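Local atomic coordinates of probable uracil-DNA glycosylase (Acanthamoeba polyphaga mimivirus, PDB entry 5X55), a protein that is a probable member of the uracil-DNA glycosylase superfamily, built round a four-stranded parallel sheet. Residues R163-M175 with I198-S210. Residues are numbered along the deposited sequence; the frame is centred on the assembly and turned at random.
Sequences RIVPYPELLFNTM and ISGVPYAMGCSFS
Pro-202 sets its ring against two side chains at once: its CG lies 3.9 Å from Val-165 CG1 and packs over one face of the Tyr-167 ring, Tyr-167 and Pro-202 crossing at about a right angle. Tyr-167 lies there because its CG stands anti to the carbonyl carbon (chi1 -72°), while the ring edge meets the carbonyl oxygen of Ile-164. Next along, the cis proline Pro-166 brings CB to 4.0 Å from Ala-204 CB, and its ring continues over the backbone of Gly-206. This apolar half gives way to a polar one where the chain turns from Leu-170 to Asn-173. Gly-206 CA approaches Leu-170 O to 3.2 Å in a CA-H...O contact, a closeness made possible by the bare CA of glycine. From the last residue of the turn, Asn-173 ND2 donates to Met-205 O at 2.8 Å; the acceptor is tilted 24° from the amide plane, yet the donor lies almost straight out from the carbonyl. The same amide nitrogen also bonds Tyr-101 O, which probably fixes its rotation. Thr-174 OG1 lies 3.4 Å from Cys-207 SG and is hydrogen-bonded to Met-253 O on strand 251-255 of the parallel sheet. Two waters complete the joint, one linking Tyr-167 N to Ala-204 O, the other Leu-171 O to Gly-206 O. Prolines at one end and an amide at the other, with a water bridging at each, thus join the segment entering helix 173-177 to a loop that makes no strand pairing across the contact.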
loop_
_atom_site.group_PDB
_atom_site.type_symbol
_atom_site.label_atom_id
_atom_site.label_comp_id
_atom_site.label_asym_id
_atom_site.label_seq_id
_atom_site.Cartn_x
_atom_site.Cartn_y
_atom_site.Cartn_z
ATOM N N ARG A 163 8.827 -3.224 18.437
ATOM C CA ARG A 163 8.465 -4.292 17.496
ATOM C C ARG A 163 7.868 -3.678 16.233
ATOM O O ARG A 163 6.651 -3.627 16.032
ATOM C CB ARG A 163 7.493 -5.275 18.143
ATOM C CG ARG A 163 7.758 -5.497 19.605
ATOM C CD ARG A 163 7.110 -6.694 20.132
ATOM N NE ARG A 163 7.968 -7.848 19.997
ATOM C CZ ARG A 163 7.624 -9.060 19.617
ATOM N NH1 ARG A 163 6.387 -9.308 19.338
ATOM N NH2 ARG A 163 8.555 -9.983 19.523
ATOM N N ILE A 164 8.757 -3.217 15.361
ATOM C CA ILE A 164 8.340 -2.643 14.092
ATOM C C ILE A 164 7.670 -3.704 13.233
ATOM O O ILE A 164 8.126 -4.849 13.170
ATOM C CB ILE A 164 9.561 -2.042 13.388
ATOM C CG1 ILE A 164 10.180 -0.958 14.280
ATOM C CG2 ILE A 164 9.180 -1.564 11.997
ATOM C CD1 ILE A 164 11.405 -0.284 13.680
ATOM N N VAL A 165 6.554 -3.334 12.605
ATOM C CA VAL A 165 5.838 -4.167 11.641
ATOM C C VAL A 165 5.628 -3.312 10.395
ATOM O O VAL A 165 5.567 -2.076 10.503
ATOM C CB VAL A 165 4.505 -4.687 12.205
ATOM C CG1 VAL A 165 4.742 -5.578 13.421
ATOM C CG2 VAL A 165 3.547 -3.511 12.545
ATOM N N PRO A 166 5.584 -3.897 9.188
ATOM C CA PRO A 166 5.837 -5.317 8.916
ATOM C C PRO A 166 7.316 -5.671 9.084
ATOM O O PRO A 166 8.129 -4.755 9.188
ATOM C CB PRO A 166 5.407 -5.472 7.455
ATOM C CG PRO A 166 5.722 -4.126 6.854
ATOM C CD PRO A 166 5.337 -3.138 7.946
ATOM N N TYR A 167 7.639 -6.972 9.112
ATOM C CA TYR A 167 9.020 -7.423 9.219
ATOM C C TYR A 167 9.803 -7.014 7.972
ATOM O O TYR A 167 9.218 -6.763 6.912
ATOM C CB TYR A 167 9.066 -8.934 9.424
ATOM C CG TYR A 167 8.606 -9.370 10.807
ATOM C CD1 TYR A 167 8.347 -8.434 11.802
ATOM C CD2 TYR A 167 8.444 -10.714 11.120
ATOM C CE1 TYR A 167 7.939 -8.822 13.048
ATOM C CE2 TYR A 167 8.030 -11.114 12.375
ATOM C CZ TYR A 167 7.777 -10.160 13.332
ATOM O OH TYR A 167 7.358 -10.535 14.580
ATOM N N PRO A 168 11.132 -6.906 8.087
ATOM C CA PRO A 168 11.892 -6.235 7.024
ATOM C C PRO A 168 11.901 -6.993 5.703
ATOM O O PRO A 168 11.978 -6.358 4.650
ATOM C CB PRO A 168 13.301 -6.086 7.623
ATOM C CG PRO A 168 13.330 -6.906 8.823
ATOM C CD PRO A 168 11.954 -7.175 9.282
ATOM N N GLU A 169 11.799 -8.320 5.712
ATOM C CA GLU A 169 11.702 -9.008 4.436
ATOM C C GLU A 169 10.361 -8.772 3.759
ATOM O O GLU A 169 10.218 -9.105 2.577
ATOM C CB GLU A 169 11.932 -10.511 4.616
ATOM C CG GLU A 169 13.289 -10.873 5.235
ATOM C CD GLU A 169 13.459 -12.382 5.437
ATOM O OE1 GLU A 169 13.898 -13.065 4.473
ATOM O OE2 GLU A 169 13.134 -12.885 6.544
ATOM N N LEU A 170 9.385 -8.200 4.467
ATOM C CA LEU A 170 8.112 -7.814 3.867
ATOM C C LEU A 170 7.967 -6.309 3.674
ATOM O O LEU A 170 6.971 -5.870 3.088
ATOM C CB LEU A 170 6.957 -8.324 4.719
ATOM C CG LEU A 170 6.978 -9.819 4.974
ATOM C CD1 LEU A 170 5.807 -10.192 5.873
ATOM C CD2 LEU A 170 6.899 -10.532 3.638
ATOM N N LEU A 171 8.934 -5.518 4.143
ATOM C CA LEU A 171 8.804 -4.063 4.154
ATOM C C LEU A 171 8.449 -3.497 2.781
ATOM O O LEU A 171 7.593 -2.610 2.652
ATOM C CB LEU A 171 10.112 -3.444 4.649
ATOM C CG LEU A 171 10.113 -1.916 4.639
ATOM C CD1 LEU A 171 9.058 -1.417 5.610
ATOM C CD2 LEU A 171 11.489 -1.374 4.981
ATOM N N PHE A 172 9.124 -3.973 1.743
ATOM C CA PHE A 172 8.950 -3.448 0.396
ATOM C C PHE A 172 8.245 -4.467 -0.501
ATOM O O PHE A 172 8.509 -4.535 -1.705
ATOM C CB PHE A 172 10.302 -3.044 -0.193
ATOM C CG PHE A 172 10.942 -1.843 0.467
ATOM C CD1 PHE A 172 10.208 -0.698 0.740
ATOM C CD2 PHE A 172 12.300 -1.859 0.797
ATOM C CE1 PHE A 172 10.814 0.428 1.346
ATOM C CE2 PHE A 172 12.914 -0.755 1.399
ATOM C CZ PHE A 172 12.160 0.402 1.667
ATOM N N ASN A 173 7.344 -5.251 0.096
ATOM C CA ASN A 173 6.722 -6.405 -0.554
ATOM C C ASN A 173 6.126 -6.064 -1.916
ATOM O O ASN A 173 6.376 -6.759 -2.914
ATOM C CB ASN A 173 5.637 -6.964 0.367
ATOM C CG ASN A 173 5.523 -8.461 0.294
ATOM O OD1 ASN A 173 6.333 -9.138 -0.345
ATOM N ND2 ASN A 173 4.525 -8.999 0.974
ATOM N N THR A 174 5.302 -5.016 -1.974
ATOM C CA THR A 174 4.645 -4.680 -3.234
ATOM C C THR A 174 5.657 -4.308 -4.309
ATOM O O THR A 174 5.481 -4.662 -5.480
ATOM C CB THR A 174 3.641 -3.552 -3.029
ATOM O OG1 THR A 174 2.755 -3.914 -1.965
ATOM C CG2 THR A 174 2.813 -3.367 -4.290
ATOM N N MET A 175 6.732 -3.614 -3.932
ATOM C CA MET A 175 7.782 -3.275 -4.896
ATOM C C MET A 175 8.574 -4.502 -5.314
ATOM O O MET A 175 9.038 -4.581 -6.454
ATOM C CB MET A 175 8.730 -2.216 -4.312
ATOM C CG MET A 175 8.027 -0.863 -4.062
ATOM S SD MET A 175 8.808 0.227 -2.857
ATOM C CE MET A 175 10.298 0.684 -3.748
ATOM N N ILE A 198 -3.121 -14.475 17.417
ATOM C CA ILE A 198 -2.837 -15.022 18.749
ATOM C C ILE A 198 -1.361 -15.361 18.915
ATOM O O ILE A 198 -0.798 -15.219 20.009
ATOM C CB ILE A 198 -3.717 -16.269 19.017
ATOM C CG1 ILE A 198 -3.436 -17.379 17.980
ATOM C CG2 ILE A 198 -5.199 -15.895 19.024
ATOM C CD1 ILE A 198 -2.537 -18.533 18.470
ATOM N N SER A 199 -0.711 -15.794 17.836
ATOM C CA SER A 199 0.631 -16.353 17.871
ATOM C C SER A 199 1.716 -15.307 17.708
ATOM O O SER A 199 2.899 -15.655 17.716
ATOM C CB SER A 199 0.783 -17.397 16.766
ATOM O OG SER A 199 0.517 -16.794 15.508
ATOM N N GLY A 200 1.349 -14.047 17.533
ATOM C CA GLY A 200 2.331 -13.024 17.256
ATOM C C GLY A 200 2.639 -12.803 15.790
ATOM O O GLY A 200 3.546 -12.019 15.481
ATOM N N VAL A 201 1.930 -13.459 14.875
ATOM C CA VAL A 201 2.116 -13.140 13.461
ATOM C C VAL A 201 1.456 -11.790 13.181
ATOM O O VAL A 201 0.240 -11.638 13.361
ATOM C CB VAL A 201 1.546 -14.227 12.543
ATOM C CG1 VAL A 201 1.742 -13.818 11.104
ATOM C CG2 VAL A 201 2.207 -15.585 12.832
ATOM N N PRO A 202 2.202 -10.795 12.731
ATOM C CA PRO A 202 1.581 -9.508 12.429
ATOM C C PRO A 202 0.610 -9.618 11.263
ATOM O O PRO A 202 0.774 -10.440 10.354
ATOM C CB PRO A 202 2.777 -8.619 12.079
ATOM C CG PRO A 202 3.948 -9.285 12.695
ATOM C CD PRO A 202 3.661 -10.752 12.552
ATOM N N TYR A 203 -0.437 -8.791 11.317
ATOM C CA TYR A 203 -1.307 -8.618 10.154
ATOM C C TYR A 203 -0.612 -7.846 9.039
ATOM O O TYR A 203 -0.881 -8.093 7.864
ATOM C CB TYR A 203 -2.591 -7.884 10.546
ATOM C CG TYR A 203 -3.507 -8.647 11.467
ATOM C CD1 TYR A 203 -3.373 -10.014 11.648
ATOM C CD2 TYR A 203 -4.513 -7.991 12.157
ATOM C CE1 TYR A 203 -4.220 -10.708 12.505
ATOM C CE2 TYR A 203 -5.363 -8.667 13.004
ATOM C CZ TYR A 203 -5.216 -10.022 13.176
ATOM O OH TYR A 203 -6.073 -10.681 14.025
ATOM N N ALA A 204 0.271 -6.911 9.379
ATOM C CA ALA A 204 0.973 -6.136 8.360
ATOM C C ALA A 204 1.892 -7.040 7.535
ATOM O O ALA A 204 2.668 -7.833 8.089
ATOM C CB ALA A 204 1.773 -5.014 9.017
ATOM N N MET A 205 1.789 -6.931 6.203
ATOM C CA MET A 205 2.604 -7.733 5.300
ATOM C C MET A 205 3.218 -6.897 4.174
ATOM O O MET A 205 3.638 -7.444 3.162
ATOM C CB MET A 205 1.780 -8.888 4.722
ATOM C CG MET A 205 0.546 -8.475 3.918
ATOM S SD MET A 205 -0.155 -9.953 3.147
ATOM C CE MET A 205 0.948 -10.122 1.737
ATOM N N GLY A 206 3.317 -5.583 4.344
ATOM C CA GLY A 206 3.993 -4.767 3.361
ATOM C C GLY A 206 3.154 -4.408 2.163
ATOM O O GLY A 206 3.702 -3.948 1.158
ATOM N N CYS A 207 1.850 -4.640 2.235
ATOM C CA CYS A 207 0.879 -4.266 1.221
ATOM C C CYS A 207 -0.258 -3.559 1.921
ATOM O O CYS A 207 -0.647 -3.964 3.022
ATOM C CB CYS A 207 0.311 -5.482 0.498
ATOM S SG CYS A 207 1.550 -6.539 -0.104
ATOM N N SER A 208 -0.820 -2.538 1.283
ATOM C CA SER A 208 -2.008 -1.934 1.867
ATOM C C SER A 208 -3.181 -2.909 1.781
ATOM O O SER A 208 -3.297 -3.692 0.829
ATOM C CB SER A 208 -2.345 -0.592 1.195
ATOM O OG SER A 208 -2.514 -0.690 -0.204
ATOM N N PHE A 209 -3.991 -2.911 2.842
ATOM C CA PHE A 209 -5.242 -3.655 2.982
ATOM C C PHE A 209 -5.090 -5.176 3.103
ATOM O O PHE A 209 -5.930 -5.815 3.736
ATOM C CB PHE A 209 -6.190 -3.273 1.842
ATOM C CG PHE A 209 -6.602 -1.831 1.901
ATOM C CD1 PHE A 209 -7.568 -1.418 2.819
ATOM C CD2 PHE A 209 -5.976 -0.873 1.100
ATOM C CE1 PHE A 209 -7.939 -0.083 2.910
ATOM C CE2 PHE A 209 -6.331 0.469 1.201
ATOM C CZ PHE A 209 -7.316 0.864 2.105
ATOM N N SER A 210 -4.014 -5.758 2.586
ATOM C CA SER A 210 -3.878 -7.208 2.579
ATOM C C SER A 210 -3.377 -7.752 3.922
ATOM O O SER A 210 -2.660 -7.075 4.669
ATOM C CB SER A 210 -2.931 -7.634 1.453
ATOM O OG SER A 210 -2.790 -9.040 1.447
HETATM O O HOH W 1 5.335 -8.617 9.148
HETATM O O HOH W 2 5.359 -2.146 1.036
#